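Local coordinates for putative permease protein, ABC transporter (Porphyromonas gingivalis, PDB 3IS6) that probably serves as the extracytoplasmic, MacB-like core domain of a membrane permease of the ABC transporter type, whose substrate is not established, at residues Ile14-Thr19 with Thr224-Leu229; Leu34-Val39 with Gly176-Ile181; Glu55-Thr60 with Ala182-Arg187. All coordinates share one frame; numbering follows the deposited sequence.

Contact 1: residues Ile14-Thr19 with Thr224-Leu229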
loop_
_atom_site.group_PDB
_atom_site.type_symbol
_atom_site.label_atom_id
_atom_site.label_comp_id
_atom_site.label_asym_id
_atom_site.label_seq_id
_atom_site.Cartn_x
_atom_site.Cartn_y
_atom_site.Cartn_z
ATOM N N ILE A 14 -16.744 21.758 10.911
ATOM C CA ILE A 14 -16.111 20.521 10.520
ATOM C C ILE A 14 -16.818 19.317 11.091
ATOM O O ILE A 14 -17.102 19.274 12.234
ATOM C CB ILE A 14 -14.656 20.472 10.970
ATOM C CG1 ILE A 14 -13.903 21.676 10.452
ATOM C CG2 ILE A 14 -14.023 19.213 10.536
ATOM C CD1 ILE A 14 -12.563 21.792 10.983
ATOM N N CYS A 15 -17.056 18.346 10.234
ATOM C CA CYS A 15 -17.650 17.080 10.555
ATOM C C CYS A 15 -16.731 15.937 10.122
ATOM O O CYS A 15 -15.864 16.130 9.345
ATOM C CB CYS A 15 -18.973 16.918 9.834
ATOM S SG CYS A 15 -20.230 18.097 10.222
ATOM N N ILE A 16 -16.966 14.757 10.652
ATOM C CA ILE A 16 -16.374 13.550 10.164
ATOM C C ILE A 16 -17.482 12.651 9.680
ATOM O O ILE A 16 -18.611 12.826 10.047
ATOM C CB ILE A 16 -15.500 12.791 11.187
ATOM C CG1 ILE A 16 -16.281 12.366 12.403
ATOM C CG2 ILE A 16 -14.328 13.591 11.600
ATOM C CD1 ILE A 16 -15.726 11.144 13.091
ATOM N N VAL A 17 -17.133 11.689 8.856
ATOM C CA VAL A 17 -18.090 10.798 8.301
ATOM C C VAL A 17 -18.114 9.532 9.093
ATOM O O VAL A 17 -17.157 8.855 9.190
ATOM C CB VAL A 17 -17.762 10.428 6.872
ATOM C CG1 VAL A 17 -18.760 9.567 6.350
ATOM C CG2 VAL A 17 -17.577 11.628 6.021
ATOM N N LYS A 18 -19.274 9.242 9.629
ATOM C CA LYS A 18 -19.529 8.046 10.386
ATOM C C LYS A 18 -20.389 7.076 9.595
ATOM O O LYS A 18 -21.034 7.441 8.663
ATOM C CB LYS A 18 -20.207 8.359 11.718
ATOM C CG LYS A 18 -19.522 9.371 12.558
ATOM C CD LYS A 18 -19.055 8.791 13.827
ATOM C CE LYS A 18 -20.037 7.854 14.380
ATOM N NZ LYS A 18 -19.396 6.796 15.063
ATOM N N THR A 19 -20.344 5.827 9.990
ATOM C CA THR A 19 -21.072 4.782 9.344
ATOM C C THR A 19 -21.867 4.034 10.382
ATOM O O THR A 19 -21.329 3.668 11.400
ATOM C CB THR A 19 -20.123 3.798 8.700
ATOM O OG1 THR A 19 -19.152 4.497 7.937
ATOM C CG2 THR A 19 -20.849 2.850 7.820
ATOM N N THR A 224 -21.218 13.824 11.270
ATOM C CA THR A 224 -21.298 14.181 12.666
ATOM C C THR A 224 -20.262 15.246 12.984
ATOM O O THR A 224 -19.193 15.172 12.513
ATOM C CB THR A 224 -21.078 12.955 13.546
ATOM O OG1 THR A 224 -21.814 13.094 14.739
ATOM C CG2 THR A 224 -19.665 12.832 13.941
ATOM N N PRO A 225 -20.579 16.211 13.820
ATOM C CA PRO A 225 -19.662 17.297 14.104
ATOM C C PRO A 225 -18.380 16.781 14.709
ATOM O O PRO A 225 -18.417 15.854 15.444
ATOM C CB PRO A 225 -20.419 18.096 15.147
ATOM C CG PRO A 225 -21.762 17.810 14.909
ATOM C CD PRO A 225 -21.818 16.393 14.566
ATOM N N PHE A 226 -17.259 17.375 14.370
ATOM C CA PHE A 226 -15.990 16.843 14.794
ATOM C C PHE A 226 -15.558 17.467 16.083
ATOM O O PHE A 226 -15.368 18.628 16.139
ATOM C CB PHE A 226 -14.950 17.095 13.707
ATOM C CG PHE A 226 -13.553 16.737 14.084
ATOM C CD1 PHE A 226 -13.235 15.488 14.517
ATOM C CD2 PHE A 226 -12.549 17.656 13.975
ATOM C CE1 PHE A 226 -11.946 15.186 14.863
ATOM C CE2 PHE A 226 -11.289 17.354 14.308
ATOM C CZ PHE A 226 -10.980 16.126 14.750
ATOM N N ASN A 227 -15.399 16.652 17.107
ATOM C CA ASN A 227 -14.800 17.064 18.356
ATOM C C ASN A 227 -13.424 16.429 18.493
ATOM O O ASN A 227 -13.306 15.281 18.646
ATOM C CB ASN A 227 -15.686 16.643 19.522
ATOM C CG ASN A 227 -15.158 17.085 20.857
ATOM O OD1 ASN A 227 -14.006 17.365 21.013
ATOM N ND2 ASN A 227 -16.026 17.142 21.827
ATOM N N ARG A 228 -12.409 17.256 18.429
ATOM C CA ARG A 228 -11.031 16.834 18.399
ATOM C C ARG A 228 -10.469 16.293 19.696
ATOM O O ARG A 228 -9.439 15.720 19.704
ATOM C CB ARG A 228 -10.139 17.947 17.862
ATOM C CG ARG A 228 -9.604 18.874 18.874
ATOM C CD ARG A 228 -8.823 20.002 18.281
ATOM N NE ARG A 228 -8.168 20.836 19.261
ATOM C CZ ARG A 228 -7.662 22.034 19.025
ATOM N NH1 ARG A 228 -7.716 22.565 17.834
ATOM N NH2 ARG A 228 -7.078 22.693 19.987
ATOM N N LEU A 229 -11.129 16.540 20.800
ATOM C CA LEU A 229 -10.482 16.356 22.072
ATOM C C LEU A 229 -10.096 14.922 22.297
ATOM O O LEU A 229 -10.888 14.054 22.205
ATOM C CB LEU A 229 -11.414 16.822 23.178
ATOM C CG LEU A 229 -10.944 16.642 24.602
ATOM C CD1 LEU A 229 -9.781 17.450 24.904
ATOM C CD2 LEU A 229 -12.044 16.910 25.544
#
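Three backbone hydrogen bonds join Ile14 and Ile16 to the strand end at Thr224 and Phe226, an example of how antiparallel pairing can run on just past the last regular residue of a strand. Ile16 and Thr224 form the hydrogen-bonded pair: Ile16 N donates to Thr224 O at 2.9 Å, and Thr224 N returns the bond to Ile16 O at 3.0 Å, the straightest of the three with 170° at the hydrogen. One step further, Phe226 N reaches Ile14 O at 2.9 Å, from a position tilted off the carbonyl plane. Between these bonds, Cys15 and Pro225 face each other as a non-hydrogen-bonded pair, CA to CA 4.1 Å. A proline suits that position, since its nitrogen, which carries no hydrogen, is not asked to donate.

The apolar contacts gather on the face that bears Ile16 and Thr224. These two side chains lie alongside one another and point the same way, with Ile16 CG1 3.7 Å from Thr224 CG2; the same methyl also meets CG of Lys18, the next residue on that face of strand 14-23. The two branches of Ile16 meet different partners: CG1 sits between its own backbone N and carbonyl carbon (chi1 60°), while CG2 turns to Phe226 and touches CD1 at 3.6 Å, the two side chains crossing at about a right angle. Ile14 CG2 packs against Phe226 CB at 3.9 Å.

The charged end of Lys18 leaves this contact for a salt bridge with Asp35. Strand 14-23 lies between strands 218-225 and 181-186, paired antiparallel with both. On the 181-186 side Cys15 bonds to Val184 and Val17 to Ala182, and the Phe226 ring meets Tyr183 of that strand edge-to-face.

Contact 2: residues Leu34-Val39 with Gly176-Ile181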
loop_
_atom_site.group_PDB
_atom_site.type_symbol
_atom_site.label_atom_id
_atom_site.label_comp_id
_atom_site.label_asym_id
_atom_site.label_seq_id
_atom_site.Cartn_x
_atom_site.Cartn_y
_atom_site.Cartn_z
ATOM N N LEU A 34 -23.696 -1.772 13.995
ATOM C CA LEU A 34 -22.433 -1.306 13.456
ATOM C C LEU A 34 -22.290 0.172 13.651
ATOM O O LEU A 34 -23.187 0.915 13.371
ATOM C CB LEU A 34 -22.338 -1.609 11.972
ATOM C CG LEU A 34 -22.439 -3.036 11.515
ATOM C CD1 LEU A 34 -22.340 -3.108 10.051
ATOM C CD2 LEU A 34 -21.408 -3.851 12.131
ATOM N N ASP A 35 -21.140 0.570 14.156
ATOM C CA ASP A 35 -20.811 1.944 14.387
ATOM C C ASP A 35 -19.318 2.163 14.101
ATOM O O ASP A 35 -18.507 1.723 14.865
ATOM C CB ASP A 35 -21.122 2.211 15.851
ATOM C CG ASP A 35 -20.945 3.617 16.251
ATOM O OD1 ASP A 35 -20.080 4.299 15.726
ATOM O OD2 ASP A 35 -21.690 4.052 17.130
ATOM N N PHE A 36 -18.995 2.863 13.018
ATOM C CA PHE A 36 -17.636 3.137 12.578
ATOM C C PHE A 36 -17.351 4.627 12.540
ATOM O O PHE A 36 -18.208 5.419 12.270
ATOM C CB PHE A 36 -17.333 2.633 11.178
ATOM C CG PHE A 36 -17.739 1.235 10.900
ATOM C CD1 PHE A 36 -17.961 0.337 11.893
ATOM C CD2 PHE A 36 -17.880 0.812 9.595
ATOM C CE1 PHE A 36 -18.315 -0.921 11.600
ATOM C CE2 PHE A 36 -18.238 -0.437 9.315
ATOM C CZ PHE A 36 -18.454 -1.310 10.324
ATOM N N SER A 37 -16.120 4.982 12.825
ATOM C CA SER A 37 -15.687 6.342 12.738
ATOM C C SER A 37 -14.736 6.591 11.583
ATOM O O SER A 37 -14.262 7.674 11.410
ATOM C CB SER A 37 -15.033 6.740 14.034
ATOM O OG SER A 37 -15.990 6.908 15.026
ATOM N N GLN A 38 -14.497 5.543 10.825
ATOM C CA GLN A 38 -13.603 5.556 9.688
ATOM C C GLN A 38 -14.311 4.973 8.469
ATOM O O GLN A 38 -15.283 4.303 8.599
ATOM C CB GLN A 38 -12.308 4.828 10.010
ATOM C CG GLN A 38 -11.547 5.467 11.126
ATOM C CD GLN A 38 -10.147 4.920 11.377
ATOM O OE1 GLN A 38 -9.460 5.401 12.220
ATOM N NE2 GLN A 38 -9.750 3.936 10.644
ATOM N N VAL A 39 -13.813 5.303 7.290
ATOM C CA VAL A 39 -14.421 4.956 6.035
ATOM C C VAL A 39 -13.405 4.411 5.032
ATOM O O VAL A 39 -12.220 4.470 5.232
ATOM C CB VAL A 39 -15.114 6.129 5.407
ATOM C CG1 VAL A 39 -16.198 6.664 6.273
ATOM C CG2 VAL A 39 -14.145 7.188 5.082
ATOM N N GLY A 176 -15.277 -1.985 2.575
ATOM C CA GLY A 176 -14.341 -2.428 3.568
ATOM C C GLY A 176 -13.071 -1.629 3.629
ATOM O O GLY A 176 -12.999 -0.551 3.097
ATOM N N ASN A 177 -12.076 -2.182 4.304
ATOM C CA ASN A 177 -10.814 -1.495 4.449
ATOM C C ASN A 177 -11.089 -0.092 4.945
ATOM O O ASN A 177 -10.650 0.841 4.349
ATOM C CB ASN A 177 -10.069 -1.475 3.137
ATOM C CG ASN A 177 -8.622 -1.020 3.271
ATOM O OD1 ASN A 177 -7.917 -1.408 4.181
ATOM N ND2 ASN A 177 -8.180 -0.201 2.330
ATOM N N ASP A 178 -11.860 0.020 6.028
ATOM C CA ASP A 178 -12.343 1.293 6.528
ATOM C C ASP A 178 -11.248 1.937 7.356
ATOM O O ASP A 178 -11.382 2.070 8.521
ATOM C CB ASP A 178 -13.541 1.088 7.462
ATOM C CG ASP A 178 -14.594 0.161 6.903
ATOM O OD1 ASP A 178 -15.299 0.568 6.000
ATOM O OD2 ASP A 178 -14.748 -0.960 7.391
ATOM N N ARG A 179 -10.147 2.292 6.733
ATOM C CA ARG A 179 -9.009 2.821 7.436
ATOM C C ARG A 179 -8.785 4.326 7.326
ATOM O O ARG A 179 -7.827 4.802 7.835
ATOM C CB ARG A 179 -7.752 2.086 7.001
ATOM C CG ARG A 179 -7.304 2.392 5.604
ATOM C CD ARG A 179 -6.002 1.722 5.308
ATOM N NE ARG A 179 -4.937 2.320 6.051
ATOM C CZ ARG A 179 -3.763 1.784 6.269
ATOM N NH1 ARG A 179 -3.463 0.615 5.786
ATOM N NH2 ARG A 179 -2.887 2.435 6.974
ATOM N N TYR A 180 -9.675 5.039 6.657
ATOM C CA TYR A 180 -9.542 6.462 6.420
ATOM C C TYR A 180 -10.500 7.299 7.274
ATOM O O TYR A 180 -11.586 6.921 7.513
ATOM C CB TYR A 180 -9.820 6.804 4.959
ATOM C CG TYR A 180 -8.914 6.172 3.941
ATOM C CD1 TYR A 180 -7.893 6.860 3.387
ATOM C CD2 TYR A 180 -9.108 4.880 3.533
ATOM C CE1 TYR A 180 -7.055 6.274 2.473
ATOM C CE2 TYR A 180 -8.294 4.295 2.626
ATOM C CZ TYR A 180 -7.270 4.995 2.097
ATOM O OH TYR A 180 -6.465 4.410 1.199
ATOM N N ILE A 181 -10.071 8.460 7.684
ATOM C CA ILE A 181 -10.945 9.376 8.336
ATOM C C ILE A 181 -11.274 10.448 7.324
ATOM O O ILE A 181 -10.417 10.992 6.707
ATOM C CB ILE A 181 -10.313 10.035 9.521
ATOM C CG1 ILE A 181 -9.840 9.019 10.542
ATOM C CG2 ILE A 181 -11.266 10.942 10.149
ATOM C CD1 ILE A 181 -9.107 9.600 11.608
#
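Gln38 reaches over the turn at Asp178 and Arg179 with its chain extended beyond CG, a compact case of a side-chain amide reinforcing an irregular backbone pairing. CG stands anti to the carbonyl carbon (chi1 -62°), which carries the amide over residues 178-179 of the opposing segment. Its NE2 donates to Asp178 O at 3.3 Å, in the carbonyl plane and on a lone pair; the acceptor also lies close to the plane of the Gln38 amide, so the long bond is well aligned. The aliphatic part of the same side chain is used too, CG meeting Ile181 CG1 at 4.0 Å.

Tyr180 is turned differently. Its ring presents an edge to Val39 O, which lies near the ring plane, 3.4 Å from CB and 3.6 Å from CD2 of Tyr180, while the hydroxyl end leads away. Val39 CG2 touches Tyr180 CB more loosely, at 4.3 Å. Phe36 approaches Asp178 obliquely, CE2 to OD2 4.0 Å, with ring and carboxylate planes 42° apart.

The side chains frame a single antiparallel bridge. Val39 N donates to Tyr180 O at 2.8 Å and Tyr180 N to Val39 O at 3.0 Å, both in the carbonyl plane. Arg179 and Tyr180 together oppose Val39, a classic beta bulge, just after the inverse gamma turn centred on Asp178. Val39 O also receives a CA-H...O contact from Asp178.

The polar end of Tyr180 bonds to Ser170, and that of Arg179 to Thr61, while the Arg179 side chain packs on Pro234 of the second subunit. Val39 rests on Val17 and Thr19 of strand 14-23, which pairs with strand 32-36 through Phe36; Ile181, opening strand 181-186, bonds to Thr60 of strand 54-70. The contact therefore lies where the loops after strand 32-36 and before strand 181-186 pack beside strands 14-23 and 54-70.

Contact 3: residues Glu55-Thr60 with Ala182-Arg187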
loop_
_atom_site.group_PDB
_atom_site.type_symbol
_atom_site.label_atom_id
_atom_site.label_comp_id
_atom_site.label_asym_id
_atom_site.label_seq_id
_atom_site.Cartn_x
_atom_site.Cartn_y
_atom_site.Cartn_z
ATOM N N GLU A 55 -18.202 22.585 1.603
ATOM C CA GLU A 55 -17.105 23.426 1.221
ATOM C C GLU A 55 -15.812 22.720 0.845
ATOM O O GLU A 55 -15.180 23.043 -0.119
ATOM C CB GLU A 55 -16.810 24.365 2.357
ATOM C CG GLU A 55 -16.104 25.586 1.995
ATOM C CD GLU A 55 -16.052 26.590 3.106
ATOM O OE1 GLU A 55 -17.061 26.789 3.780
ATOM O OE2 GLU A 55 -14.994 27.197 3.288
ATOM N N LEU A 56 -15.399 21.789 1.674
ATOM C CA LEU A 56 -14.182 21.071 1.445
ATOM C C LEU A 56 -14.289 19.711 2.099
ATOM O O LEU A 56 -14.876 19.608 3.130
ATOM C CB LEU A 56 -13.039 21.860 2.047
ATOM C CG LEU A 56 -11.603 21.369 1.940
ATOM C CD1 LEU A 56 -11.159 21.505 0.540
ATOM C CD2 LEU A 56 -10.683 22.081 2.831
ATOM N N ALA A 57 -13.724 18.686 1.479
ATOM C CA ALA A 57 -13.549 17.387 2.090
ATOM C C ALA A 57 -12.150 16.842 1.868
ATOM O O ALA A 57 -11.572 17.059 0.866
ATOM C CB ALA A 57 -14.514 16.449 1.599
ATOM N N THR A 58 -11.632 16.134 2.845
ATOM C CA THR A 58 -10.314 15.554 2.764
ATOM C C THR A 58 -10.229 14.264 3.562
ATOM O O THR A 58 -11.043 14.030 4.385
ATOM C CB THR A 58 -9.215 16.567 3.125
ATOM O OG1 THR A 58 -7.976 16.139 2.599
ATOM C CG2 THR A 58 -9.069 16.766 4.599
ATOM N N ARG A 59 -9.226 13.456 3.286
ATOM C CA ARG A 59 -9.052 12.159 3.889
ATOM C C ARG A 59 -7.656 11.966 4.460
ATOM O O ARG A 59 -6.719 12.440 3.929
ATOM C CB ARG A 59 -9.363 11.064 2.885
ATOM C CG ARG A 59 -8.450 11.014 1.681
ATOM C CD ARG A 59 -8.941 10.111 0.600
ATOM N NE ARG A 59 -8.421 10.483 -0.697
ATOM C CZ ARG A 59 -8.516 9.766 -1.797
ATOM N NH1 ARG A 59 -9.113 8.604 -1.811
ATOM N NH2 ARG A 59 -8.005 10.235 -2.905
ATOM N N THR A 60 -7.568 11.251 5.560
ATOM C CA THR A 60 -6.311 10.811 6.114
ATOM C C THR A 60 -6.343 9.326 6.475
ATOM O O THR A 60 -7.378 8.767 6.654
ATOM C CB THR A 60 -5.923 11.614 7.367
ATOM O OG1 THR A 60 -6.817 11.330 8.415
ATOM C CG2 THR A 60 -5.954 13.065 7.112
ATOM N N ALA A 182 -12.542 10.726 7.166
ATOM C CA ALA A 182 -12.960 11.701 6.206
ATOM C C ALA A 182 -13.515 12.907 6.912
ATOM O O ALA A 182 -14.454 12.807 7.625
ATOM C CB ALA A 182 -13.975 11.127 5.338
ATOM N N TYR A 183 -12.898 14.038 6.674
ATOM C CA TYR A 183 -13.272 15.279 7.261
ATOM C C TYR A 183 -13.976 16.125 6.226
ATOM O O TYR A 183 -13.530 16.244 5.131
ATOM C CB TYR A 183 -12.065 16.021 7.759
ATOM C CG TYR A 183 -11.222 15.315 8.802
ATOM C CD1 TYR A 183 -11.537 15.370 10.130
ATOM C CD2 TYR A 183 -10.107 14.591 8.447
ATOM C CE1 TYR A 183 -10.777 14.761 11.048
ATOM C CE2 TYR A 183 -9.351 13.965 9.373
ATOM C CZ TYR A 183 -9.680 14.058 10.672
ATOM O OH TYR A 183 -8.915 13.440 11.589
ATOM N N VAL A 184 -15.087 16.694 6.617
ATOM C CA VAL A 184 -15.899 17.492 5.748
ATOM C C VAL A 184 -16.214 18.844 6.356
ATOM O O VAL A 184 -16.741 18.906 7.424
ATOM C CB VAL A 184 -17.208 16.784 5.526
ATOM C CG1 VAL A 184 -18.054 17.506 4.607
ATOM C CG2 VAL A 184 -17.005 15.435 5.059
ATOM N N ARG A 185 -15.928 19.923 5.659
ATOM C CA ARG A 185 -16.339 21.223 6.107
ATOM C C ARG A 185 -17.534 21.724 5.322
ATOM O O ARG A 185 -17.462 21.889 4.150
ATOM C CB ARG A 185 -15.211 22.218 5.988
ATOM C CG ARG A 185 -15.501 23.556 6.552
ATOM C CD ARG A 185 -14.796 24.627 5.821
ATOM N NE ARG A 185 -13.388 24.597 6.069
ATOM C CZ ARG A 185 -12.487 25.046 5.228
ATOM N NH1 ARG A 185 -12.862 25.608 4.102
ATOM N NH2 ARG A 185 -11.224 24.954 5.526
ATOM N N LEU A 186 -18.627 21.948 6.018
ATOM C CA LEU A 186 -19.840 22.477 5.447
ATOM C C LEU A 186 -19.880 23.997 5.321
ATOM O O LEU A 186 -19.298 24.694 6.094
ATOM C CB LEU A 186 -21.031 22.008 6.259
ATOM C CG LEU A 186 -21.094 20.544 6.569
ATOM C CD1 LEU A 186 -22.111 20.243 7.547
ATOM C CD2 LEU A 186 -21.312 19.786 5.356
ATOM N N ARG A 187 -20.643 24.491 4.364
ATOM C CA ARG A 187 -20.920 25.901 4.276
ATOM C C ARG A 187 -21.835 26.338 5.400
ATOM O O ARG A 187 -22.577 25.564 5.945
ATOM C CB ARG A 187 -21.566 26.246 2.956
ATOM C CG ARG A 187 -21.051 25.503 1.821
ATOM C CD ARG A 187 -20.930 26.366 0.594
ATOM N NE ARG A 187 -20.365 25.645 -0.537
ATOM C CZ ARG A 187 -19.213 25.954 -1.110
ATOM N NH1 ARG A 187 -18.512 26.986 -0.682
ATOM N NH2 ARG A 187 -18.777 25.237 -2.121
HETATM O O HOH W 1 -6.286 12.736 10.748
#
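The Arg185 guanidinium has Leu56 over one face, with CD2 4.0 Å from NH2, and the Glu55 carboxylate at its edge, where NH1 and OE2 form a salt bridge of 2.8 Å. The two charged planes stand 69° apart, and NH1 meets OE2 from above the carboxylate plane. Bends at chi2 and chi3 (-71° at chi3) fold the arginine back across the neighbouring strand. Over the centre of the Arg187 guanidinium lies Glu55 CA. The Tyr183 ring turns its edge to Thr60 OG1, and a water links that hydroxyl to Tyr183 OH, 2.8 Å from each.

The strands that carry these groups run antiparallel, their axes 4.7 Å apart. Paired bonds join Leu56 with Arg185 and Thr58 with Tyr183. Glu55 and Leu56 both face Arg185 in a classic beta bulge, where Arg185 O takes Leu56 N at 3.2 Å and, weakly, Glu55 N. Ala57 and Val184 meet on the opposite side of the sheet.

Glu55 is shared: OE1 holds Arg13, which also bonds to Leu186 O. With cations on both oxygens, the carboxylate is probably stabilised as an anion, and the bulged strand end is tied by charge as well as by backbone bonds.

How the contacts relate
The three contacts form a graded series within one mixed sheet. Contact 3 is the most buried and the most extended pairing, broken only by a bulge at one end, and it alone adds a salt bridge between its segments. Contact 1 is partly buried and relies on backbone bonds and apolar branches; its strand 14-23 pairs with strand 181-186 of contact 3, for example through Cys15 N to Val184 O (2.9 Å). Contact 2, also partly buried, substitutes a loop bridge and a side-chain amide for extended pairing. It is tied to contact 1 by the Lys18 NZ to Asp35 OD1 salt bridge (2.7 Å) and passes directly into contact 3 as residues 176-181 run into 182-187.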